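Local coordinates for protein alkaline serine protease (Pseudoalteromonas sp., PDB 1Y9Z) that probably hydrolyses peptide bonds as a cold-adapted, subtilisin-like alkaline serine endopeptidase whose active-site serine can be blocked by covalent sulfonylation, at residues Pro201-Leu206 / Tyr364-Ser369; Ile154-Asn159 / Met370-Val375; Ile26-Ser31 / His68-Ile73. All coordinates share one frame; numbering follows the deposited sequence.

Interaction 1 (Pro201-Leu206 / Tyr364-Ser369); sequences PGEAIL and YYNGTS. With PMS (phenylmethanesulfonic acid), chain H.
L206 lies over one face of the Y364 ring: its CB makes a CH-pi contact 3.8 Å from the Y364 centroid, offset toward the rim. With CG anti to the backbone N (chi1 176°), the leucine extends across the ring, and L206 CD1 comes to 3.9 Å from Y364 CE1. The edge of the ring faces the peptide group of A204. The carbonyl carbon of A204 lies in the ring plane and A204 O is 3.4 Å from Y364 CD2, while that oxygen is also hydrogen-bonded to W6 NE1. The ring of Y365 leads away from I205 and stacks on H68. Further along, the E203 carboxylate and the N366 amide have planes 33° apart; E203 OE2 has its polar partner in the backbone N of N319.

Y364, Y365, I205 and L206 belong to a two-stranded antiparallel sheet. I205 and Y365 form a hydrogen-bonded pair, I205 N to Y365 O at 2.8 Å and Y365 N to I205 O at 2.9 Å, the latter donor standing 40° out of the carbonyl plane. L206 and Y364 form the adjoining non-hydrogen-bonded pair. Past the strands, G367 N meets G202 O at 2.7 Å in the carbonyl plane. G367 is the N-cap residue of helix 368-385 and begins the Gly-Thr-Ser motif of the subtilase nucleophile. At its backbone angles a CB would jam against the preceding carbonyl, and a CB on G202 would strike G367 O. Two residues into the motif, S369 OG is bonded covalently to the sulfur of the phenylmethanesulfonyl group, at 1.6 Å.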
# COMPACT_ATOMS: atom_id res chain seq x y z
N PRO A 201 6.80 -0.11 -1.35
CA PRO A 201 5.70 0.56 -2.06
C PRO A 201 4.63 1.00 -1.06
O PRO A 201 4.11 0.17 -0.31
CB PRO A 201 5.20 -0.53 -3.00
CG PRO A 201 6.46 -1.33 -3.29
CD PRO A 201 7.09 -1.43 -1.93
N GLY A 202 4.30 2.29 -1.04
CA GLY A 202 3.31 2.78 -0.09
C GLY A 202 2.32 3.83 -0.57
O GLY A 202 1.55 4.36 0.24
N GLU A 203 2.35 4.17 -1.85
CA GLU A 203 1.40 5.14 -2.40
C GLU A 203 0.62 4.44 -3.50
O GLU A 203 1.21 3.82 -4.38
CB GLU A 203 2.14 6.36 -2.98
CG GLU A 203 1.25 7.39 -3.69
CD GLU A 203 0.27 8.11 -2.78
OE1 GLU A 203 0.51 8.19 -1.56
OE2 GLU A 203 -0.75 8.63 -3.30
N ALA A 204 -0.70 4.53 -3.43
CA ALA A 204 -1.57 3.90 -4.43
C ALA A 204 -1.30 2.40 -4.51
O ALA A 204 -0.92 1.88 -5.56
CB ALA A 204 -1.35 4.55 -5.80
N ILE A 205 -1.51 1.72 -3.39
CA ILE A 205 -1.29 0.28 -3.31
C ILE A 205 -2.62 -0.47 -3.39
O ILE A 205 -3.45 -0.38 -2.48
CB ILE A 205 -0.57 -0.11 -1.99
CG1 ILE A 205 0.75 0.67 -1.86
CG2 ILE A 205 -0.33 -1.61 -1.94
CD1 ILE A 205 1.68 0.53 -3.05
N LEU A 206 -2.81 -1.21 -4.47
CA LEU A 206 -4.03 -1.99 -4.67
C LEU A 206 -3.92 -3.32 -3.95
O LEU A 206 -2.91 -4.02 -4.07
CB LEU A 206 -4.26 -2.24 -6.16
CG LEU A 206 -5.46 -3.11 -6.53
CD1 LEU A 206 -6.76 -2.41 -6.15
CD2 LEU A 206 -5.43 -3.39 -8.03
N TYR A 364 -7.43 0.78 -3.46
CA TYR A 364 -6.13 1.43 -3.38
C TYR A 364 -6.01 2.13 -2.03
O TYR A 364 -6.92 2.86 -1.63
CB TYR A 364 -5.97 2.47 -4.49
CG TYR A 364 -5.58 1.91 -5.84
CD1 TYR A 364 -6.55 1.49 -6.75
CD2 TYR A 364 -4.24 1.78 -6.19
CE1 TYR A 364 -6.18 0.96 -7.99
CE2 TYR A 364 -3.86 1.25 -7.41
CZ TYR A 364 -4.83 0.84 -8.31
OH TYR A 364 -4.44 0.30 -9.51
N TYR A 365 -4.91 1.88 -1.34
CA TYR A 365 -4.61 2.50 -0.04
C TYR A 365 -3.24 3.15 -0.12
O TYR A 365 -2.40 2.76 -0.93
CB TYR A 365 -4.52 1.47 1.08
CG TYR A 365 -5.81 0.97 1.71
CD1 TYR A 365 -5.76 0.31 2.94
CD2 TYR A 365 -7.05 1.12 1.10
CE1 TYR A 365 -6.90 -0.21 3.54
CE2 TYR A 365 -8.21 0.60 1.69
CZ TYR A 365 -8.12 -0.06 2.91
OH TYR A 365 -9.23 -0.59 3.52
N ASN A 366 -3.01 4.13 0.76
CA ASN A 366 -1.72 4.82 0.87
C ASN A 366 -1.25 4.63 2.31
O ASN A 366 -2.07 4.61 3.23
CB ASN A 366 -1.85 6.33 0.68
CG ASN A 366 -2.45 6.73 -0.64
OD1 ASN A 366 -3.01 7.82 -0.75
ND2 ASN A 366 -2.32 5.88 -1.64
N GLY A 367 0.06 4.52 2.51
CA GLY A 367 0.55 4.41 3.87
C GLY A 367 1.81 3.60 4.09
O GLY A 367 2.15 2.73 3.30
N THR A 368 2.52 3.91 5.18
CA THR A 368 3.71 3.16 5.52
C THR A 368 3.23 1.77 5.93
O THR A 368 3.99 0.81 5.92
CB THR A 368 4.51 3.81 6.68
OG1 THR A 368 3.64 4.09 7.78
CG2 THR A 368 5.16 5.10 6.21
N SER A 369 1.94 1.67 6.27
CA SER A 369 1.33 0.40 6.65
C SER A 369 1.18 -0.50 5.44
O SER A 369 0.97 -1.70 5.58
CB SER A 369 0.13 0.85 7.42
OG SER A 369 0.13 1.15 8.72
C PMS H . -1.29 3.21 10.05
S PMS H . 0.29 2.52 9.49
C1 PMS H . -1.73 2.71 11.44
C2 PMS H . -1.32 3.46 12.60
C3 PMS H . -1.71 3.03 13.91
C4 PMS H . -2.52 1.83 14.01
C5 PMS H . -2.93 1.08 12.88
C6 PMS H . -2.56 1.48 11.55
O2S PMS H . 1.14 2.38 10.66
O1S PMS H . 0.90 3.40 8.53

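Interaction 2 (Ile154-Asn159 / Met370-Val375); sequences IAAAGN and MATPHV. With PMS (phenylmethanesulfonic acid), chain H.
T372 presses its side chain against I154, A155 and A156, where strand 152-156 of the parallel sheet in the subtilisin alpha/beta fold meets helix 368-385, the helix whose first turn carries S369, the serine bonded to the inhibitor. The axes of strand 154-156 and helix segment 370-375 run nearly antiparallel, 7.3 Å apart at closest approach. In T372, chi1 of -63° splits the two branches: OG1 is turned to A156, 3.2 Å from A156 CA, and CG2 to I154. The hydroxyl has its polar partner one turn back, at T368 O. T372 CG2 and I154 CG2 slide past each other at 4.0 Å, and the same I154 methyl meets V375 CG1, which is anti to its own backbone N (chi1 174°).

Beyond the strand, N159 ND2 reaches sulfonyl O1S of the inhibitor at 3.0 Å in a weak bond bent to 124°, a position consistent with the oxyanion-hole asparagine of subtilases. N159 OD1 accepts from T368 N, fixing the rotation of the amide. Replaced by an alanine, N159 would probably leave T368 N without this acceptor and O1S without the amide donor. The second sulfonyl oxygen, O2S, lies 3.3 Å from A156 CB.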
# COMPACT_ATOMS: atom_id res chain seq x y z
N ILE A 154 9.16 -6.32 12.05
CA ILE A 154 9.06 -5.27 11.04
C ILE A 154 7.81 -4.43 11.30
O ILE A 154 6.74 -4.97 11.57
CB ILE A 154 9.00 -5.92 9.63
CG1 ILE A 154 10.25 -6.77 9.41
CG2 ILE A 154 8.88 -4.85 8.55
CD1 ILE A 154 10.19 -7.66 8.18
N ALA A 155 7.94 -3.11 11.21
CA ALA A 155 6.81 -2.22 11.47
C ALA A 155 6.84 -0.92 10.67
O ALA A 155 7.88 -0.51 10.16
CB ALA A 155 6.74 -1.91 12.96
N ALA A 156 5.68 -0.28 10.59
CA ALA A 156 5.51 0.97 9.84
C ALA A 156 6.05 2.21 10.54
O ALA A 156 5.82 2.41 11.73
CB ALA A 156 4.03 1.16 9.52
N ALA A 157 6.73 3.06 9.78
CA ALA A 157 7.31 4.28 10.33
C ALA A 157 6.26 5.32 10.72
O ALA A 157 6.52 6.18 11.56
CB ALA A 157 8.29 4.89 9.35
N GLY A 158 5.08 5.25 10.11
CA GLY A 158 4.03 6.21 10.42
C GLY A 158 3.77 7.20 9.30
O GLY A 158 4.66 7.48 8.50
N ASN A 159 2.56 7.76 9.26
CA ASN A 159 2.18 8.69 8.20
C ASN A 159 1.94 10.13 8.64
O ASN A 159 1.24 10.87 7.95
CB ASN A 159 0.92 8.20 7.49
CG ASN A 159 0.97 6.72 7.18
OD1 ASN A 159 1.99 6.20 6.71
ND2 ASN A 159 -0.13 6.02 7.43
N MET A 370 1.27 0.09 4.24
CA MET A 370 1.17 -0.66 2.98
C MET A 370 2.57 -1.07 2.54
O MET A 370 2.75 -2.12 1.92
CB MET A 370 0.52 0.21 1.89
CG MET A 370 -1.01 0.26 1.92
SD MET A 370 -1.76 0.91 3.44
CE MET A 370 -2.10 -0.60 4.31
N ALA A 371 3.56 -0.24 2.85
CA ALA A 371 4.94 -0.55 2.49
C ALA A 371 5.44 -1.70 3.36
O ALA A 371 6.16 -2.59 2.90
CB ALA A 371 5.82 0.68 2.69
N THR A 372 5.04 -1.68 4.63
CA THR A 372 5.46 -2.69 5.59
C THR A 372 5.24 -4.14 5.13
O THR A 372 6.17 -4.94 5.17
CB THR A 372 4.78 -2.43 6.96
OG1 THR A 372 5.22 -1.16 7.46
CG2 THR A 372 5.15 -3.51 7.97
N PRO A 373 4.02 -4.50 4.68
CA PRO A 373 3.81 -5.89 4.24
C PRO A 373 4.64 -6.27 3.01
O PRO A 373 4.90 -7.45 2.78
CB PRO A 373 2.30 -5.95 3.99
CG PRO A 373 1.92 -4.53 3.71
CD PRO A 373 2.75 -3.77 4.71
N HIS A 374 5.04 -5.28 2.21
CA HIS A 374 5.88 -5.59 1.05
C HIS A 374 7.22 -6.05 1.61
O HIS A 374 7.80 -7.03 1.15
CB HIS A 374 6.11 -4.36 0.16
CG HIS A 374 4.97 -4.04 -0.75
ND1 HIS A 374 3.94 -3.19 -0.40
CD2 HIS A 374 4.71 -4.44 -2.02
CE1 HIS A 374 3.09 -3.08 -1.41
NE2 HIS A 374 3.54 -3.83 -2.41
N VAL A 375 7.70 -5.33 2.63
CA VAL A 375 8.98 -5.65 3.25
C VAL A 375 8.95 -6.96 4.03
O VAL A 375 9.85 -7.79 3.89
CB VAL A 375 9.44 -4.49 4.18
CG1 VAL A 375 10.70 -4.89 4.94
CG2 VAL A 375 9.72 -3.25 3.34
C PMS H . -1.29 3.21 10.05
S PMS H . 0.29 2.52 9.49
C1 PMS H . -1.73 2.71 11.44
C2 PMS H . -1.32 3.46 12.60
C3 PMS H . -1.71 3.03 13.91
C4 PMS H . -2.52 1.83 14.01
C5 PMS H . -2.93 1.08 12.88
C6 PMS H . -2.56 1.48 11.55
O2S PMS H . 1.14 2.38 10.66
O1S PMS H . 0.90 3.40 8.53

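Interaction 3 (Ile26-Ser31 / His68-Ile73); sequences ICIIDS and HVAGTI
From I26 to D30 the strand runs nearly antiparallel to helix segment 68-73, at 159° between their directions and with the axes of the two segments 9.9 Å apart at closest approach. I28 and A70 bring the backbones nearest, CA to CA 7.3 Å. This is helix-on-sheet packing in the subtilisin alpha/beta fold: strand 25-30 is an inner strand of the parallel sheet, bonded to strands 92-100 and 125-128, and helix 65-74 covers one face of it.

Strand alternation points I26, I28 and D30 at the helix, while C27 points away and forms its disulfide with C117. The helix answers with V69, A70 and I73, the first and last separated by about one turn. I73 CD1 is the shared tip: it meets I28 CD1 at 3.7 Å and I26 CD1 at 3.9 Å, each pair reaching toward the other tip to tip. I26 can reach this far because its CG1 is anti to the backbone N (chi1 176°) and the chain stays extended to CD1. The same end of I28 also touches A70, with I28 CD1 3.8 Å from A70 CB, whereas its other branch, CG2, slides alongside V69 CG1 at 4.1 Å. No hydrogen bond joins the two segments, and the interface is apolar until D30. Helix 368-385 packs beside this layer, P373 touching I73 and S376 touching I26.

D30 sits where the aspartate of the subtilase catalytic triad is expected, and its OD1 is hydrogen-bonded to H65 ND1. The backbone N of S31 also donates to D30 OD1, at 2.7 Å and on its anti lone pair. The other oxygen, D30 OD2, crosses against the isopropyl group of V69, 3.6 Å from V69 CG2.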
# COMPACT_ATOMS: atom_id res chain seq x y z
N ILE A 26 4.68 -16.18 9.02
CA ILE A 26 4.61 -14.74 9.23
C ILE A 26 3.32 -14.43 9.96
O ILE A 26 2.24 -14.91 9.59
CB ILE A 26 4.67 -13.96 7.88
CG1 ILE A 26 4.48 -12.46 8.15
CG2 ILE A 26 3.61 -14.47 6.91
CD1 ILE A 26 4.86 -11.57 6.99
N CYS A 27 3.43 -13.64 11.03
CA CYS A 27 2.27 -13.27 11.83
C CYS A 27 1.92 -11.82 11.59
O CYS A 27 2.76 -10.93 11.71
CB CYS A 27 2.58 -13.46 13.31
SG CYS A 27 1.17 -13.36 14.46
N ILE A 28 0.66 -11.59 11.24
CA ILE A 28 0.15 -10.25 10.97
C ILE A 28 -0.66 -9.75 12.17
O ILE A 28 -1.74 -10.26 12.45
CB ILE A 28 -0.76 -10.25 9.73
CG1 ILE A 28 -0.02 -10.85 8.53
CG2 ILE A 28 -1.19 -8.83 9.41
CD1 ILE A 28 -0.91 -11.06 7.31
N ILE A 29 -0.11 -8.77 12.88
CA ILE A 29 -0.80 -8.17 14.02
C ILE A 29 -1.50 -6.97 13.41
O ILE A 29 -0.85 -5.98 13.03
CB ILE A 29 0.20 -7.73 15.10
CG1 ILE A 29 0.94 -8.95 15.65
CG2 ILE A 29 -0.53 -6.99 16.22
CD1 ILE A 29 1.93 -8.64 16.77
N ASP A 30 -2.82 -7.05 13.29
CA ASP A 30 -3.56 -5.97 12.65
C ASP A 30 -5.05 -6.05 12.97
O ASP A 30 -5.43 -6.51 14.05
CB ASP A 30 -3.32 -6.06 11.13
CG ASP A 30 -3.30 -4.70 10.46
OD1 ASP A 30 -4.34 -4.02 10.49
OD2 ASP A 30 -2.25 -4.33 9.88
N SER A 31 -5.90 -5.64 12.03
CA SER A 31 -7.34 -5.64 12.26
C SER A 31 -8.10 -6.88 11.79
O SER A 31 -9.30 -6.81 11.53
CB SER A 31 -7.98 -4.40 11.60
OG SER A 31 -8.04 -4.53 10.19
N HIS A 68 -6.13 -5.72 3.83
CA HIS A 68 -5.37 -5.07 2.77
C HIS A 68 -3.90 -5.47 2.95
O HIS A 68 -3.23 -5.88 2.00
CB HIS A 68 -5.55 -3.56 2.87
CG HIS A 68 -5.09 -2.81 1.65
ND1 HIS A 68 -3.77 -2.53 1.40
CD2 HIS A 68 -5.79 -2.31 0.60
CE1 HIS A 68 -3.67 -1.88 0.25
NE2 HIS A 68 -4.88 -1.73 -0.25
N VAL A 69 -3.41 -5.37 4.18
CA VAL A 69 -2.04 -5.74 4.51
C VAL A 69 -1.79 -7.22 4.15
O VAL A 69 -0.78 -7.55 3.53
CB VAL A 69 -1.77 -5.51 6.02
CG1 VAL A 69 -0.46 -6.15 6.44
CG2 VAL A 69 -1.74 -4.01 6.30
N ALA A 70 -2.72 -8.09 4.53
CA ALA A 70 -2.60 -9.52 4.24
C ALA A 70 -2.55 -9.78 2.74
O ALA A 70 -1.80 -10.64 2.28
CB ALA A 70 -3.77 -10.27 4.87
N GLY A 71 -3.37 -9.05 1.98
CA GLY A 71 -3.38 -9.23 0.53
C GLY A 71 -2.04 -8.89 -0.10
O GLY A 71 -1.63 -9.52 -1.07
N THR A 72 -1.36 -7.89 0.44
CA THR A 72 -0.06 -7.51 -0.10
C THR A 72 0.95 -8.63 0.14
O THR A 72 1.83 -8.88 -0.70
CB THR A 72 0.44 -6.20 0.54
OG1 THR A 72 -0.42 -5.12 0.15
CG2 THR A 72 1.87 -5.89 0.10
N ILE A 73 0.81 -9.31 1.27
CA ILE A 73 1.70 -10.41 1.63
C ILE A 73 1.38 -11.71 0.91
O ILE A 73 2.29 -12.41 0.46
CB ILE A 73 1.63 -10.69 3.16
CG1 ILE A 73 2.22 -9.51 3.93
CG2 ILE A 73 2.36 -11.98 3.49
CD1 ILE A 73 1.95 -9.55 5.42

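Interactions 1 and 2 both touch the inhibitor and interaction 3 lies close by, with centres about 10 Å (interactions 1 and 2), 11 Å (2 and 3) and 13 Å (1 and 3) apart. Interaction 3 comes first along the chain and closes before the others open; interaction 2 then spans the longest stretch, with both segments of interaction 1 lying within that span. Strands 25-30 and 152-156 belong to one sheet, joined through strand 125-128, while helix 368-385 serves interactions 1 and 2. The strand-rich chain between segments 201-206 and 364-369 probably forms the inserted beta-barrel domain, whose ends interaction 1 would then draw together. Residues distant in sequence thus assemble what is consistent with a subtilase catalytic centre: D30, H65, N159 and S369.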